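Local coordinates for protein AP endonuclease, family 2 (Brucella melitensis biovar Abortus, PDB 3NGF) that probably isomerises hydroxypyruvate at a manganese site in a xylose isomerase-like TIM barrel, and may also act as an AP endonuclease, at residues A[165-169]-A[182-186]; A[150-156]-A[187-192]; A[209-213]-A[243-248]. All blocks are in the same frame, centred on the assembly; numbering follows the deposited sequence.

In the fold
From the N terminus the chain builds an eight-stranded parallel barrel, and the three contacts lie in its second half. After strand 146-149, residues 150-156 leave the barrel, and contact 2 closes a long loop when they meet helix 186-192. Contact 1 lies within that loop: it closes a shorter one, in which helix 165-175 returns to strand 180-185. Contact 3 opens only afterwards, pairing strands 207-212 and 243-246 across the loop that holds helix 228-237. Strands 180-185 and 207-212 are sheet neighbours, with Leu184 N and His209 O 2.9 Å apart. All three contacts supply ligands to one manganese ion.

Contact 1 (A[165-169]-A[182-186]); sequences QLEAV and VQLDL. With MN (manganese (II) ion), chain C.
In the beta-alpha-beta unit made by strand 146-149, helix 165-175 and strand 180-185, the helix packs on the outside of its returning strand, next to Asp185 of the manganese site. Gln165 reaches in from the first turn. Its CG stands beside the backbone N (chi1 -58°) and the chain bends at chi2, so that the Gln165 and Leu184 side chains cross at about a right angle. Gln165 OE1 comes to rest against two methyls, 3.4 Å from Leu184 CD1 and 3.5 Å from Val182 CG1; it is buried and has no polar partner. The other end of the amide fares better: Gln165 NE2 donates to a water at 3.0 Å, and that water also takes the Asp185 N-H and donates to Gln183 O, 2.8 Å away. One water thus joins the helix to two backbone polar groups of the strand where no direct hydrogen bond does. The segments run antiparallel, axes 170° apart, as expected where a beta-alpha-beta crossover of a TIM barrel runs its helix back against the parallel strands. A turn further on, Val182 CG2 packs against both Val169 CG2, at 3.9 Å, and Ala168 CB, at 4.2 Å. At the C-terminal end of the strand, Asp185 OD2 binds manganese at 2.2 Å, while OD1 caps the next helix through weak bonds from Tyr187 N and His188 N.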
ATOM      1  N   GLN A 165      11.112  -3.066  -8.418  1.00 11.47           N
ATOM      2  CA  GLN A 165      10.222  -4.216  -8.117  1.00 11.18           C
ATOM      3  C   GLN A 165      10.914  -5.564  -7.942  1.00 12.02           C
ATOM      4  O   GLN A 165      10.679  -6.247  -6.944  1.00 10.65           O
ATOM      5  CB  GLN A 165       9.108  -4.349  -9.174  1.00 11.73           C
ATOM      6  CG  GLN A 165       8.238  -3.136  -9.336  1.00 11.78           C
ATOM      7  CD  GLN A 165       7.407  -2.821  -8.092  1.00 10.72           C
ATOM      8  OE1 GLN A 165       6.998  -3.729  -7.348  1.00 11.18           O
ATOM      9  NE2 GLN A 165       7.124  -1.537  -7.888  1.00 10.43           N
ATOM     10  N   LEU A 166      11.722  -5.991  -8.911  1.00 11.90           N
ATOM     11  CA  LEU A 166      12.349  -7.308  -8.803  1.00 12.55           C
ATOM     12  C   LEU A 166      13.414  -7.320  -7.693  1.00 13.24           C
ATOM     13  O   LEU A 166      13.676  -8.365  -7.082  1.00 14.20           O
ATOM     14  CB  LEU A 166      12.931  -7.755 -10.150  1.00 13.97           C
ATOM     15  CG  LEU A 166      11.927  -7.999 -11.281  1.00 14.27           C
ATOM     16  CD1 LEU A 166      12.681  -8.494 -12.510  1.00 16.49           C
ATOM     17  CD2 LEU A 166      10.879  -9.006 -10.876  1.00 14.24           C
ATOM     18  N   GLU A 167      14.009  -6.166  -7.410  1.00 14.06           N
ATOM     19  CA  GLU A 167      14.940  -6.054  -6.286  1.00 14.59           C
ATOM     20  C   GLU A 167      14.173  -6.337  -4.988  1.00 13.37           C
ATOM     21  O   GLU A 167      14.690  -7.010  -4.085  1.00 13.87           O
ATOM     22  CB  GLU A 167      15.540  -4.663  -6.242  1.00 15.21           C
ATOM     23  CG  GLU A 167      16.476  -4.428  -5.086  1.00 17.10           C
ATOM     24  CD  GLU A 167      17.126  -3.053  -5.107  1.00 21.58           C
ATOM     25  OE1 GLU A 167      16.759  -2.198  -5.959  1.00 21.34           O
ATOM     26  OE2 GLU A 167      18.022  -2.835  -4.256  1.00 25.94           O
ATOM     27  N   ALA A 168      12.946  -5.829  -4.899  1.00 12.66           N
ATOM     28  CA  ALA A 168      12.111  -6.061  -3.711  1.00 11.67           C
ATOM     29  C   ALA A 168      11.730  -7.539  -3.601  1.00 11.87           C
ATOM     30  O   ALA A 168      11.715  -8.109  -2.495  1.00 11.89           O
ATOM     31  CB  ALA A 168      10.839  -5.172  -3.721  1.00 11.49           C
ATOM     32  N   VAL A 169      11.398  -8.169  -4.731  1.00 12.04           N
ATOM     33  CA  VAL A 169      11.128  -9.612  -4.752  1.00 11.86           C
ATOM     34  C   VAL A 169      12.326 -10.396  -4.201  1.00 13.25           C
ATOM     35  O   VAL A 169      12.168 -11.329  -3.403  1.00 11.55           O
ATOM     36  CB  VAL A 169      10.767 -10.101  -6.150  1.00 12.43           C
ATOM     37  CG1 VAL A 169      10.747 -11.618  -6.204  1.00 14.64           C
ATOM     38  CG2 VAL A 169       9.407  -9.487  -6.591  1.00  9.71           C
ATOM     39  N   VAL A 182       5.297  -8.273  -1.837  1.00  8.50           N
ATOM     40  CA  VAL A 182       5.488  -6.959  -2.427  1.00  8.77           C
ATOM     41  C   VAL A 182       4.133  -6.271  -2.627  1.00  8.53           C
ATOM     42  O   VAL A 182       3.121  -6.918  -2.963  1.00  9.49           O
ATOM     43  CB  VAL A 182       6.192  -7.086  -3.782  1.00  8.76           C
ATOM     44  CG1 VAL A 182       6.364  -5.683  -4.479  1.00  7.99           C
ATOM     45  CG2 VAL A 182       7.572  -7.763  -3.597  1.00 11.19           C
ATOM     46  N   GLN A 183       4.111  -4.967  -2.357  1.00  7.95           N
ATOM     47  CA  GLN A 183       3.000  -4.099  -2.702  1.00  7.78           C
ATOM     48  C   GLN A 183       3.364  -3.439  -4.043  1.00  8.82           C
ATOM     49  O   GLN A 183       4.290  -2.633  -4.111  1.00  8.58           O
ATOM     50  CB  GLN A 183       2.815  -3.059  -1.605  1.00  8.07           C
ATOM     51  CG  GLN A 183       1.680  -2.050  -1.820  1.00  9.34           C
ATOM     52  CD  GLN A 183       1.418  -1.226  -0.592  1.00  9.61           C
ATOM     53  OE1 GLN A 183       1.551  -1.702   0.528  1.00 11.92           O
ATOM     54  NE2 GLN A 183       1.012   0.023  -0.787  1.00 12.68           N
ATOM     55  N   LEU A 184       2.661  -3.831  -5.098  1.00  8.23           N
ATOM     56  CA  LEU A 184       2.953  -3.400  -6.476  1.00  8.38           C
ATOM     57  C   LEU A 184       2.084  -2.188  -6.848  1.00  8.96           C
ATOM     58  O   LEU A 184       0.912  -2.341  -7.236  1.00  8.58           O
ATOM     59  CB  LEU A 184       2.674  -4.577  -7.417  1.00  8.34           C
ATOM     60  CG  LEU A 184       2.808  -4.376  -8.928  1.00 10.22           C
ATOM     61  CD1 LEU A 184       4.170  -3.784  -9.277  1.00  9.72           C
ATOM     62  CD2 LEU A 184       2.529  -5.687  -9.709  1.00 10.41           C
ATOM     63  N   ASP A 185       2.639  -0.995  -6.671  1.00  9.34           N
ATOM     64  CA  ASP A 185       2.000   0.258  -7.088  1.00  9.10           C
ATOM     65  C   ASP A 185       2.480   0.532  -8.527  1.00  9.89           C
ATOM     66  O   ASP A 185       3.698   0.751  -8.789  1.00  9.11           O
ATOM     67  CB  ASP A 185       2.366   1.354  -6.081  1.00 10.02           C
ATOM     68  CG  ASP A 185       1.743   2.713  -6.387  1.00 11.45           C
ATOM     69  OD1 ASP A 185       1.553   3.021  -7.563  1.00 12.35           O
ATOM     70  OD2 ASP A 185       1.486   3.514  -5.454  1.00 12.43           O
ATOM     71  N   LEU A 186       1.543   0.445  -9.467  1.00  8.41           N
ATOM     72  CA  LEU A 186       1.919   0.447 -10.886  1.00  9.19           C
ATOM     73  C   LEU A 186       2.388   1.823 -11.329  1.00  9.77           C
ATOM     74  O   LEU A 186       3.118   1.980 -12.332  1.00 10.49           O
ATOM     75  CB  LEU A 186       0.761  -0.074 -11.747  1.00  9.52           C
ATOM     76  CG  LEU A 186       0.476  -1.560 -11.579  1.00  9.49           C
ATOM     77  CD1 LEU A 186      -0.822  -1.928 -12.283  1.00  9.66           C
ATOM     78  CD2 LEU A 186       1.661  -2.420 -12.090  1.00  9.56           C
TER
HETATM   79 MN    MN C 262       1.559   3.467  -3.239  1.00 18.06          MN
HETATM   80  O   HOH W   1       5.357  -0.484  -5.644  1.00  8.66           O
HETATM   81  O   HOH W   2       1.488   3.355  -0.775  1.00 17.59           O
HETATM   82  O   HOH W   3       2.809   5.327  -2.885  1.00 13.92           O

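Contact 2 (A[150-156]-A[187-192]). With MN (manganese (II) ion), chain C.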
ATOM      1  N   GLU A 150       6.864  -1.927  -0.191  1.00  8.83           N
ATOM      2  CA  GLU A 150       6.411  -1.178  -1.378  1.00  8.71           C
ATOM      3  C   GLU A 150       7.540  -0.382  -2.014  1.00  9.80           C
ATOM      4  O   GLU A 150       7.949   0.644  -1.463  1.00 10.39           O
ATOM      5  CB  GLU A 150       5.317  -0.182  -1.042  1.00  9.43           C
ATOM      6  CG  GLU A 150       4.654   0.406  -2.302  1.00  8.88           C
ATOM      7  CD  GLU A 150       3.748   1.610  -2.068  1.00 13.01           C
ATOM      8  OE1 GLU A 150       3.593   2.123  -0.948  1.00 13.70           O
ATOM      9  OE2 GLU A 150       3.166   2.040  -3.071  1.00 10.84           O
ATOM     10  N   PRO A 151       8.022  -0.830  -3.176  1.00  9.43           N
ATOM     11  CA  PRO A 151       8.956   0.036  -3.930  1.00 10.73           C
ATOM     12  C   PRO A 151       8.287   1.358  -4.298  1.00 11.19           C
ATOM     13  O   PRO A 151       7.143   1.371  -4.756  1.00 11.29           O
ATOM     14  CB  PRO A 151       9.267  -0.795  -5.182  1.00 10.82           C
ATOM     15  CG  PRO A 151       8.994  -2.204  -4.770  1.00 10.08           C
ATOM     16  CD  PRO A 151       7.845  -2.135  -3.824  1.00  9.64           C
ATOM     17  N   LEU A 152       9.017   2.456  -4.109  1.00 11.99           N
ATOM     18  CA  LEU A 152       8.532   3.781  -4.456  1.00 12.39           C
ATOM     19  C   LEU A 152       9.265   4.252  -5.728  1.00 13.79           C
ATOM     20  O   LEU A 152       9.656   3.411  -6.563  1.00 15.27           O
ATOM     21  CB  LEU A 152       8.645   4.703  -3.251  1.00 12.26           C
ATOM     22  CG  LEU A 152       7.895   4.198  -1.995  1.00 11.44           C
ATOM     23  CD1 LEU A 152       8.015   5.204  -0.859  1.00 13.20           C
ATOM     24  CD2 LEU A 152       6.399   3.875  -2.293  1.00 11.36           C
ATOM     25  N   ASN A 153       9.356   5.548  -5.963  1.00 13.87           N
ATOM     26  CA  ASN A 153      10.166   6.040  -7.069  1.00 13.51           C
ATOM     27  C   ASN A 153      11.021   7.200  -6.576  1.00 14.54           C
ATOM     28  O   ASN A 153      10.692   7.835  -5.570  1.00 13.56           O
ATOM     29  CB  ASN A 153       9.280   6.413  -8.264  1.00 13.37           C
ATOM     30  CG  ASN A 153       8.602   7.754  -8.100  1.00 13.35           C
ATOM     31  OD1 ASN A 153       9.237   8.817  -8.250  1.00 15.60           O
ATOM     32  ND2 ASN A 153       7.296   7.730  -7.827  1.00 14.14           N
ATOM     33  N   THR A 154      12.098   7.489  -7.305  1.00 15.14           N
ATOM     34  CA  THR A 154      13.128   8.428  -6.859  1.00 16.93           C
ATOM     35  C   THR A 154      12.795   9.894  -7.165  1.00 17.36           C
ATOM     36  O   THR A 154      13.493  10.815  -6.723  1.00 17.15           O
ATOM     37  CB  THR A 154      14.488   8.072  -7.504  1.00 17.68           C
ATOM     38  OG1 THR A 154      14.336   7.992  -8.921  1.00 18.08           O
ATOM     39  CG2 THR A 154      14.987   6.729  -7.006  1.00 19.07           C
ATOM     40  N   ARG A 155      11.729  10.120  -7.927  1.00 16.63           N
ATOM     41  CA  ARG A 155      11.263  11.458  -8.165  1.00 17.37           C
ATOM     42  C   ARG A 155      10.396  11.919  -7.021  1.00 17.81           C
ATOM     43  O   ARG A 155      10.580  13.019  -6.481  1.00 18.90           O
ATOM     44  CB  ARG A 155      10.488  11.525  -9.481  1.00 17.44           C
ATOM     45  CG  ARG A 155       9.912  12.888  -9.759  1.00 19.45           C
ATOM     46  CD  ARG A 155       9.614  13.104 -11.239  1.00 19.10           C
ATOM     47  NE  ARG A 155       8.631  12.181 -11.788  1.00 17.54           N
ATOM     48  CZ  ARG A 155       8.828  11.319 -12.801  1.00 16.60           C
ATOM     49  NH1 ARG A 155       7.822  10.559 -13.220  1.00 15.67           N
ATOM     50  NH2 ARG A 155      10.003  11.214 -13.421  1.00 18.31           N
ATOM     51  N   ASN A 156       9.444  11.081  -6.628  1.00 16.38           N
ATOM     52  CA  ASN A 156       8.567  11.413  -5.502  1.00 17.07           C
ATOM     53  C   ASN A 156       9.173  11.157  -4.125  1.00 17.68           C
ATOM     54  O   ASN A 156       8.817  11.856  -3.192  1.00 18.99           O
ATOM     55  CB  ASN A 156       7.231  10.670  -5.607  1.00 16.50           C
ATOM     56  CG  ASN A 156       6.368  11.186  -6.747  1.00 18.26           C
ATOM     57  OD1 ASN A 156       5.890  10.417  -7.561  1.00 17.06           O
ATOM     58  ND2 ASN A 156       6.207  12.515  -6.831  1.00 23.28           N
ATOM     59  N   TYR A 187       1.967   2.839 -10.592  1.00 10.61           N
ATOM     60  CA  TYR A 187       2.483   4.195 -10.807  1.00 11.25           C
ATOM     61  C   TYR A 187       4.020   4.199 -10.563  1.00 11.31           C
ATOM     62  O   TYR A 187       4.811   4.671 -11.412  1.00 10.94           O
ATOM     63  CB  TYR A 187       1.728   5.178  -9.878  1.00 11.77           C
ATOM     64  CG  TYR A 187       2.322   6.562  -9.788  1.00 12.97           C
ATOM     65  CD1 TYR A 187       2.029   7.533 -10.731  1.00 12.79           C
ATOM     66  CD2 TYR A 187       3.165   6.904  -8.741  1.00 12.68           C
ATOM     67  CE1 TYR A 187       2.599   8.815 -10.660  1.00 14.57           C
ATOM     68  CE2 TYR A 187       3.709   8.173  -8.642  1.00 14.72           C
ATOM     69  CZ  TYR A 187       3.450   9.112  -9.605  1.00 14.67           C
ATOM     70  OH  TYR A 187       4.016  10.365  -9.479  1.00 14.37           O
ATOM     71  N   HIS A 188       4.436   3.664  -9.424  1.00 10.31           N
ATOM     72  CA  HIS A 188       5.865   3.608  -9.120  1.00 10.66           C
ATOM     73  C   HIS A 188       6.611   2.657 -10.077  1.00 10.17           C
ATOM     74  O   HIS A 188       7.720   2.945 -10.483  1.00 10.45           O
ATOM     75  CB  HIS A 188       6.072   3.175  -7.664  1.00 10.53           C
ATOM     76  CG  HIS A 188       5.554   4.150  -6.647  1.00 11.23           C
ATOM     77  ND1 HIS A 188       5.838   5.500  -6.683  1.00 12.02           N
ATOM     78  CD2 HIS A 188       4.846   3.947  -5.512  1.00 10.68           C
ATOM     79  CE1 HIS A 188       5.298   6.084  -5.624  1.00 14.15           C
ATOM     80  NE2 HIS A 188       4.668   5.165  -4.915  1.00 12.13           N
ATOM     81  N   ALA A 189       5.994   1.523 -10.416  1.00 10.49           N
ATOM     82  CA  ALA A 189       6.612   0.501 -11.269  1.00 10.21           C
ATOM     83  C   ALA A 189       6.825   1.065 -12.670  1.00 10.76           C
ATOM     84  O   ALA A 189       7.863   0.825 -13.287  1.00 11.25           O
ATOM     85  CB  ALA A 189       5.745  -0.734 -11.343  1.00 10.18           C
ATOM     86  N   GLN A 190       5.856   1.834 -13.160  1.00 11.12           N
ATOM     87  CA  GLN A 190       6.012   2.441 -14.496  1.00 11.02           C
ATOM     88  C   GLN A 190       7.113   3.513 -14.574  1.00 12.03           C
ATOM     89  O   GLN A 190       7.791   3.642 -15.610  1.00 12.82           O
ATOM     90  CB  GLN A 190       4.655   2.983 -14.962  1.00 11.39           C
ATOM     91  CG  GLN A 190       4.642   3.727 -16.294  1.00 10.14           C
ATOM     92  CD  GLN A 190       5.242   2.933 -17.442  1.00 10.92           C
ATOM     93  OE1 GLN A 190       5.419   1.706 -17.365  1.00 11.69           O
ATOM     94  NE2 GLN A 190       5.566   3.639 -18.529  1.00 10.64           N
ATOM     95  N   ILE A 191       7.265   4.299 -13.509  1.00 11.82           N
ATOM     96  CA  ILE A 191       8.260   5.360 -13.429  1.00 11.95           C
ATOM     97  C   ILE A 191       9.679   4.780 -13.330  1.00 12.24           C
ATOM     98  O   ILE A 191      10.593   5.281 -13.990  1.00 12.40           O
ATOM     99  CB  ILE A 191       7.952   6.364 -12.272  1.00 11.90           C
ATOM    100  CG1 ILE A 191       6.685   7.148 -12.598  1.00 11.90           C
ATOM    101  CG2 ILE A 191       9.098   7.323 -11.995  1.00 12.54           C
ATOM    102  CD1 ILE A 191       6.084   7.898 -11.413  1.00 13.78           C
ATOM    103  N   MET A 192       9.851   3.733 -12.522  1.00 11.60           N
ATOM    104  CA  MET A 192      11.190   3.181 -12.244  1.00 12.16           C
ATOM    105  C   MET A 192      11.633   2.026 -13.147  1.00 12.58           C
ATOM    106  O   MET A 192      12.839   1.904 -13.458  1.00 14.30           O
ATOM    107  CB  MET A 192      11.252   2.710 -10.787  1.00 12.40           C
ATOM    108  CG  MET A 192      11.077   3.821  -9.771  1.00 12.26           C
ATOM    109  SD  MET A 192      12.204   5.197 -10.011  1.00 13.39           S
ATOM    110  CE  MET A 192      13.818   4.389  -9.901  1.00 15.22           C
TER
HETATM  111 MN    MN C 262       1.559   3.467  -3.239  1.00 18.06          MN
HETATM  112  O   HOH W   2       1.488   3.355  -0.775  1.00 17.59           O
HETATM  113  O   HOH W   4       5.312  11.336 -11.793  1.00 19.13           O
HETATM  114  O   HOH W   3       2.809   5.327  -2.885  1.00 13.92           O
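The loop after strand 146-149 carries the manganese ligand Glu150 and then an Asx turn at Asn153, and it lies against helix 186-192. Asn153 joins the two sides: its ND2 donates to His188 ND1 at 2.9 Å, close to the imidazole plane, though the amide and ring planes are 47° apart. The other N-H of that amide goes almost straight to Asn156 OD1, while OD1 of Asn153 accepts from the backbone N atoms of Arg155 and Asn156. These four bonds fix the rotation of the amide, whose CG sits between the backbone N and the carbonyl carbon (chi1 79°). Asn156 OD1 is gripped a second time, by Tyr187 OH, which donates in the carbonyl plane along a lone pair at 2.7 Å. Over the His188 ring, Leu152 CA makes a CH-pi contact, 3.8 Å from the ring centroid, and His188 NE2 lies 2.8 Å from a water that also binds manganese. His188 is thereby a second-shell residue of the metal site. Glu150, a predicted proton donor or acceptor extended beyond CG, reaches the metal directly through OE2 at 2.2 Å. Towards solvent, Met192 CG packs on Asn153 CB at 3.5 Å, and its SD receives a weak bond from Thr154 N. Ile191 CG2 lies over one face of the Arg155 guanidinium. Deeper in, Pro151 lies on Val182 of strand 180-185 and on Gln165 and Ala168 of helix 165-175, while Ala189 meets Leu184 of strand 180-185 and Leu196 of helix 196-202.

Contact 3 (A[209-213]-A[243-248]); sequences HVQIA and WVGCEY. With MN (manganese (II) ion), chain C.
Gln211 OE1 has two partners: it binds manganese at 2.3 Å and accepts a hydrogen bond from Gln183 NE2. Gln211 stands on strand 207-212 of the TIM barrel, beside the parallel strand 243-246, which leads to a second ligand, Glu247. Glu247 OE1 binds the same ion at 2.1 Å, and the shared metal holds Gln211 OE1 and Glu247 OE1 3.0 Å apart. The two side chains cross obliquely at the ion, amide and carboxylate planes 41° apart. Gln211 NE2 is hydrogen-bonded to Glu41, which fixes the amide so that its oxygen faces the metal; Glu150, Asp185 and two waters complete the six-coordinate shell. Glu247 is also a predicted proton donor or acceptor. Its CG is anti to the backbone N (chi1 -169°) and the chain runs on extended, carrying the carboxylate to the ion from an inverse gamma turn centred on this residue.

Earlier along the strands, the two pair through Gly245, whose N donates to Val210 O at 2.7 Å and whose O accepts from Ile212 N at 3.0 Å. With no side chain at Gly245, the Gln211 chain and the His209 ring pack close to its backbone. His209 NE2 is bonded to Glu41, and a water bridges His209 ND1 to Trp243 N. On the other face of the sheet Val210, Ile212 and Val244 turn outward to the helix layer, where Ile212 meets Tyr228 and Phe232 of helix 228-237. The Ile212 and Val244 side chains cross at about a right angle, with Ile212 CG2 3.7 Å from Val244 CG1. Past the paired residues, Ala213 CB rests 3.6 Å from Tyr248 CB.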
ATOM      1  N   HIS A 209      -0.856  -6.927  -3.022  1.00 11.96           N
ATOM      2  CA  HIS A 209      -1.652  -5.728  -3.170  1.00 10.84           C
ATOM      3  C   HIS A 209      -1.117  -4.997  -4.387  1.00 10.74           C
ATOM      4  O   HIS A 209       0.073  -5.095  -4.709  1.00 10.62           O
ATOM      5  CB  HIS A 209      -1.595  -4.856  -1.919  1.00 11.48           C
ATOM      6  CG  HIS A 209      -2.626  -3.763  -1.899  1.00  9.84           C
ATOM      7  ND1 HIS A 209      -3.973  -4.015  -2.009  1.00 10.17           N
ATOM      8  CD2 HIS A 209      -2.498  -2.415  -1.826  1.00 13.82           C
ATOM      9  CE1 HIS A 209      -4.635  -2.863  -2.011  1.00 12.50           C
ATOM     10  NE2 HIS A 209      -3.760  -1.878  -1.893  1.00 12.83           N
ATOM     11  N   VAL A 210      -2.020  -4.295  -5.045  1.00 10.54           N
ATOM     12  CA  VAL A 210      -1.739  -3.512  -6.232  1.00  9.79           C
ATOM     13  C   VAL A 210      -2.358  -2.128  -5.977  1.00  9.67           C
ATOM     14  O   VAL A 210      -3.393  -2.008  -5.340  1.00 10.68           O
ATOM     15  CB  VAL A 210      -2.331  -4.167  -7.501  1.00  9.99           C
ATOM     16  CG1 VAL A 210      -2.153  -3.236  -8.750  1.00  9.39           C
ATOM     17  CG2 VAL A 210      -1.710  -5.544  -7.746  1.00 11.47           C
ATOM     18  N   GLN A 211      -1.683  -1.098  -6.455  1.00 10.30           N
ATOM     19  CA  GLN A 211      -2.201   0.259  -6.458  1.00 10.05           C
ATOM     20  C   GLN A 211      -2.052   0.856  -7.849  1.00  9.23           C
ATOM     21  O   GLN A 211      -1.198   0.416  -8.635  1.00  9.02           O
ATOM     22  CB  GLN A 211      -1.482   1.127  -5.436  1.00  9.80           C
ATOM     23  CG  GLN A 211      -1.853   0.779  -3.983  1.00 10.27           C
ATOM     24  CD  GLN A 211      -0.981   1.499  -3.006  1.00 11.47           C
ATOM     25  OE1 GLN A 211       0.221   1.604  -3.205  1.00 11.83           O
ATOM     26  NE2 GLN A 211      -1.582   2.038  -1.955  1.00 10.81           N
ATOM     27  N   ILE A 212      -2.920   1.823  -8.146  1.00  9.39           N
ATOM     28  CA  ILE A 212      -2.972   2.501  -9.446  1.00  9.90           C
ATOM     29  C   ILE A 212      -3.152   4.021  -9.346  1.00 10.41           C
ATOM     30  O   ILE A 212      -3.754   4.555  -8.401  1.00 10.74           O
ATOM     31  CB  ILE A 212      -4.083   1.919 -10.374  1.00 10.54           C
ATOM     32  CG1 ILE A 212      -5.490   2.209  -9.833  1.00 11.46           C
ATOM     33  CG2 ILE A 212      -3.852   0.410 -10.610  1.00 11.99           C
ATOM     34  CD1 ILE A 212      -6.641   1.806 -10.795  1.00 11.59           C
ATOM     35  N   ALA A 213      -2.608   4.716 -10.351  1.00  9.64           N
ATOM     36  CA  ALA A 213      -2.766   6.145 -10.525  1.00  9.77           C
ATOM     37  C   ALA A 213      -2.214   6.464 -11.913  1.00 10.42           C
ATOM     38  O   ALA A 213      -1.322   5.746 -12.420  1.00  9.47           O
ATOM     39  CB  ALA A 213      -2.000   6.960  -9.425  1.00  9.69           C
ATOM     40  N   TRP A 243      -6.983  -6.861  -3.878  1.00 12.18           N
ATOM     41  CA  TRP A 243      -7.663  -5.607  -4.159  1.00 11.74           C
ATOM     42  C   TRP A 243      -6.743  -4.706  -4.968  1.00 11.28           C
ATOM     43  O   TRP A 243      -5.527  -4.883  -4.952  1.00 11.76           O
ATOM     44  CB  TRP A 243      -8.017  -4.879  -2.863  1.00 11.31           C
ATOM     45  CG  TRP A 243      -9.082  -5.530  -2.025  1.00 11.23           C
ATOM     46  CD1 TRP A 243      -8.922  -6.557  -1.169  1.00 12.07           C
ATOM     47  CD2 TRP A 243     -10.458  -5.172  -1.970  1.00 11.68           C
ATOM     48  NE1 TRP A 243     -10.115  -6.871  -0.563  1.00 14.95           N
ATOM     49  CE2 TRP A 243     -11.080  -6.033  -1.040  1.00 12.54           C
ATOM     50  CE3 TRP A 243     -11.229  -4.194  -2.603  1.00 10.77           C
ATOM     51  CZ2 TRP A 243     -12.442  -5.968  -0.754  1.00 15.20           C
ATOM     52  CZ3 TRP A 243     -12.603  -4.131  -2.309  1.00 11.80           C
ATOM     53  CH2 TRP A 243     -13.177  -4.990  -1.384  1.00 13.31           C
ATOM     54  N   VAL A 244      -7.330  -3.729  -5.627  1.00 10.69           N
ATOM     55  CA  VAL A 244      -6.590  -2.705  -6.349  1.00 10.14           C
ATOM     56  C   VAL A 244      -6.849  -1.358  -5.684  1.00  9.90           C
ATOM     57  O   VAL A 244      -7.982  -0.843  -5.730  1.00  9.95           O
ATOM     58  CB  VAL A 244      -6.984  -2.667  -7.850  1.00 10.77           C
ATOM     59  CG1 VAL A 244      -6.192  -1.589  -8.584  1.00 10.07           C
ATOM     60  CG2 VAL A 244      -6.740  -4.021  -8.492  1.00 12.95           C
ATOM     61  N   GLY A 245      -5.833  -0.813  -5.017  1.00  9.26           N
ATOM     62  CA  GLY A 245      -5.970   0.458  -4.293  1.00  9.75           C
ATOM     63  C   GLY A 245      -5.896   1.664  -5.213  1.00 10.86           C
ATOM     64  O   GLY A 245      -5.003   1.745  -6.050  1.00 10.72           O
ATOM     65  N   CYS A 246      -6.840   2.588  -5.058  1.00 10.25           N
ATOM     66  CA  CYS A 246      -6.883   3.828  -5.856  1.00 10.23           C
ATOM     67  C   CYS A 246      -6.153   4.995  -5.155  1.00  9.91           C
ATOM     68  O   CYS A 246      -6.764   5.941  -4.627  1.00 11.40           O
ATOM     69  CB  CYS A 246      -8.335   4.192  -6.165  1.00 10.96           C
ATOM     70  SG  CYS A 246      -9.196   2.917  -7.130  1.00 13.87           S
ATOM     71  N   GLU A 247      -4.832   4.941  -5.199  1.00  9.70           N
ATOM     72  CA  GLU A 247      -3.986   5.911  -4.557  1.00  9.99           C
ATOM     73  C   GLU A 247      -3.604   6.964  -5.597  1.00 10.49           C
ATOM     74  O   GLU A 247      -2.443   7.021  -6.082  1.00 11.27           O
ATOM     75  CB  GLU A 247      -2.729   5.251  -4.014  1.00 11.01           C
ATOM     76  CG  GLU A 247      -1.973   6.178  -3.112  1.00 13.06           C
ATOM     77  CD  GLU A 247      -0.676   5.596  -2.630  1.00 20.05           C
ATOM     78  OE1 GLU A 247      -0.179   4.611  -3.221  1.00 17.57           O
ATOM     79  OE2 GLU A 247      -0.152   6.155  -1.660  1.00 26.02           O
ATOM     80  N   TYR A 248      -4.592   7.768  -5.943  1.00 11.00           N
ATOM     81  CA  TYR A 248      -4.387   8.848  -6.871  1.00 11.67           C
ATOM     82  C   TYR A 248      -4.975  10.117  -6.297  1.00 12.08           C
ATOM     83  O   TYR A 248      -5.844  10.098  -5.405  1.00 11.32           O
ATOM     84  CB  TYR A 248      -4.984   8.515  -8.248  1.00 12.10           C
ATOM     85  CG  TYR A 248      -6.507   8.383  -8.349  1.00 11.20           C
ATOM     86  CD1 TYR A 248      -7.338   9.493  -8.260  1.00 11.93           C
ATOM     87  CD2 TYR A 248      -7.106   7.139  -8.531  1.00 12.63           C
ATOM     88  CE1 TYR A 248      -8.724   9.379  -8.382  1.00 11.14           C
ATOM     89  CE2 TYR A 248      -8.504   7.013  -8.651  1.00 12.38           C
ATOM     90  CZ  TYR A 248      -9.302   8.141  -8.588  1.00 12.52           C
ATOM     91  OH  TYR A 248     -10.671   8.020  -8.738  1.00 12.35           O
TER
HETATM   92 MN    MN C 262       1.559   3.467  -3.239  1.00 18.06          MN
HETATM   93  O   HOH W   5      -4.853  -6.616  -1.718  1.00 12.65           O
HETATM   94  O   HOH W   2       1.488   3.355  -0.775  1.00 17.59           O
HETATM   95  O   HOH W   3       2.809   5.327  -2.885  1.00 13.92           O